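Local coordinates for sortase (Actinomyces oris, PDB 2XWG), which is a class C sortase of fimbrial assembly, probably a cysteine transpeptidase that joins pilin subunits into the fibres of the bacterial surface, at residues A[161-166]-A[210-215]. Residues are numbered along the deposited sequence; the frame is centred on the assembly and turned at random.
Sequences DNLNQL and LITCTP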
loop_
_atom_site.group_PDB
_atom_site.type_symbol
_atom_site.label_atom_id
_atom_site.label_comp_id
_atom_site.label_asym_id
_atom_site.label_seq_id
_atom_site.Cartn_x
_atom_site.Cartn_y
_atom_site.Cartn_z
ATOM N N ASP A 161 12.818 -4.433 3.772
ATOM C CA ASP A 161 14.249 -4.158 3.697
ATOM C C ASP A 161 14.743 -4.296 2.263
ATOM O O ASP A 161 15.506 -3.452 1.742
ATOM C CB ASP A 161 15.035 -5.127 4.578
ATOM C CG ASP A 161 15.090 -4.697 6.017
ATOM O OD1 ASP A 161 14.638 -3.576 6.317
ATOM O OD2 ASP A 161 15.600 -5.480 6.852
ATOM N N ASN A 162 14.310 -5.356 1.612
ATOM C CA ASN A 162 14.882 -5.689 0.325
ATOM C C ASN A 162 14.098 -5.158 -0.857
ATOM O O ASN A 162 14.205 -5.671 -1.972
ATOM C CB ASN A 162 15.090 -7.186 0.241
ATOM C CG ASN A 162 15.913 -7.688 1.394
ATOM O OD1 ASN A 162 16.952 -7.094 1.743
ATOM N ND2 ASN A 162 15.438 -8.751 2.039
ATOM N N LEU A 163 13.302 -4.124 -0.618
ATOM C CA LEU A 163 12.618 -3.483 -1.727
ATOM C C LEU A 163 13.645 -3.008 -2.753
ATOM O O LEU A 163 13.372 -3.033 -3.952
ATOM C CB LEU A 163 11.761 -2.315 -1.219
ATOM C CG LEU A 163 10.399 -2.162 -1.904
ATOM C CD1 LEU A 163 9.650 -3.464 -1.781
ATOM C CD2 LEU A 163 9.600 -1.033 -1.295
ATOM N N ASN A 164 14.829 -2.595 -2.285
ATOM C CA ASN A 164 15.906 -2.141 -3.170
ATOM C C ASN A 164 16.545 -3.207 -4.067
ATOM O O ASN A 164 17.573 -2.933 -4.674
ATOM C CB ASN A 164 17.008 -1.447 -2.362
ATOM C CG ASN A 164 17.576 -2.348 -1.279
ATOM O OD1 ASN A 164 17.415 -3.566 -1.324
ATOM N ND2 ASN A 164 18.231 -1.752 -0.293
ATOM N N GLN A 165 15.975 -4.413 -4.141
ATOM C CA GLN A 165 16.491 -5.426 -5.064
ATOM C C GLN A 165 15.580 -5.579 -6.266
ATOM O O GLN A 165 15.948 -6.184 -7.281
ATOM C CB GLN A 165 16.680 -6.774 -4.385
ATOM C CG GLN A 165 17.699 -6.731 -3.274
ATOM C CD GLN A 165 17.802 -8.053 -2.576
ATOM O OE1 GLN A 165 18.283 -8.148 -1.433
ATOM N NE2 GLN A 165 17.320 -9.099 -3.251
ATOM N N LEU A 166 14.393 -5.000 -6.155
ATOM C CA LEU A 166 13.417 -5.076 -7.232
ATOM C C LEU A 166 13.890 -4.262 -8.433
ATOM O O LEU A 166 14.514 -3.220 -8.252
ATOM C CB LEU A 166 12.066 -4.539 -6.748
ATOM C CG LEU A 166 11.239 -5.422 -5.788
ATOM C CD1 LEU A 166 9.865 -4.825 -5.624
ATOM C CD2 LEU A 166 11.114 -6.797 -6.326
ATOM N N LEU A 210 4.714 0.349 -3.610
ATOM C CA LEU A 210 5.364 -0.074 -2.386
ATOM C C LEU A 210 6.358 1.001 -1.940
ATOM O O LEU A 210 7.312 1.311 -2.653
ATOM C CB LEU A 210 6.103 -1.379 -2.648
ATOM C CG LEU A 210 5.282 -2.420 -3.418
ATOM C CD1 LEU A 210 6.098 -3.657 -3.693
ATOM C CD2 LEU A 210 4.014 -2.802 -2.661
ATOM N N ILE A 211 6.168 1.579 -0.764
ATOM C CA ILE A 211 7.114 2.593 -0.337
ATOM C C ILE A 211 7.852 2.206 0.930
ATOM O O ILE A 211 7.250 1.719 1.862
ATOM C CB ILE A 211 6.415 3.929 -0.121
ATOM C CG1 ILE A 211 7.420 4.996 0.314
ATOM C CG2 ILE A 211 5.327 3.793 0.911
ATOM C CD1 ILE A 211 6.828 6.397 0.354
ATOM N N THR A 212 9.165 2.421 0.955
ATOM C CA THR A 212 9.950 2.204 2.162
ATOM C C THR A 212 10.931 3.360 2.384
ATOM O O THR A 212 11.021 4.284 1.568
ATOM C CB THR A 212 10.724 0.901 2.072
ATOM O OG1 THR A 212 11.367 0.644 3.319
ATOM C CG2 THR A 212 11.760 1.006 1.026
ATOM N N CYS A 213 11.654 3.333 3.497
ATOM C CA CYS A 213 12.676 4.336 3.746
ATOM C C CYS A 213 14.000 3.907 3.171
ATOM O O CYS A 213 14.254 2.713 3.006
ATOM C CB CYS A 213 12.815 4.570 5.229
ATOM S SG CYS A 213 11.386 5.396 5.824
ATOM N N THR A 214 14.842 4.884 2.856
ATOM C CA THR A 214 16.147 4.618 2.257
ATOM C C THR A 214 17.053 5.827 2.423
ATOM O O THR A 214 16.569 6.964 2.461
ATOM C CB THR A 214 16.021 4.263 0.770
ATOM O OG1 THR A 214 17.116 3.421 0.381
ATOM C CG2 THR A 214 15.992 5.517 -0.087
ATOM N N PRO A 215 18.370 5.584 2.576
ATOM C CA PRO A 215 18.988 4.247 2.647
ATOM C C PRO A 215 18.886 3.633 4.047
ATOM O O PRO A 215 18.580 4.343 5.013
ATOM C CB PRO A 215 20.476 4.515 2.312
ATOM C CG PRO A 215 20.613 6.021 2.157
ATOM C CD PRO A 215 19.375 6.648 2.750
#
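Leu-163 drops its isobutyl group onto strand 206-214, where it rests between the side chains of Leu-210 and Thr-212. Its CD2 does most of the touching: it comes closest to Leu-210 O, at 3.5 Å, and lies 3.8 Å from both Leu-210 CB and Thr-212 CG2, so it sits against the strand's backbone as well as the two side chains. The other methyl, CD1, reaches along the strand to meet Leu-210 CD1 at 4.0 Å, and the two leucine side chains cross at about a right angle. With chi1 of Leu-163 at -141°, away from the usual staggered values, CD2 meets Leu-210 O and CB while CD1 points to Leu-210 CD1. Leu-166 adds a looser apolar contact, its CD1 standing 4.4 Å from Leu-210 CD1. Leu-223 and Val-225 of the adjoining strand 221-229 touch Leu-163 and Leu-166, respectively, and continue the apolar surface.

The fold is the sortase beta-barrel, and the 3-10 turn 163-165, in the connection from strand 144-149 to strand 171-176, packs on the strand that carries Cys-213, the predicted acyl-thioester nucleophile. The turn is held by backbone bonds from Gln-165 N to Asn-162 O and from Leu-166 N to Leu-163 O.

The Thr-212 hydroxyl and Asp-161 carboxylate have hydrogen-bond partners just after strand 144-149. Thr-212 places OG1 anti to its backbone N (chi1 -174°), which leaves CG2 to face Leu-163 while the hydroxyl hydrogen-bonds to Thr-152 OG1 and Gly-150 O, close to the predicted catalytic His-151. Asp-161 OD1 accepts a bond from Gly-153 N, within the same connection.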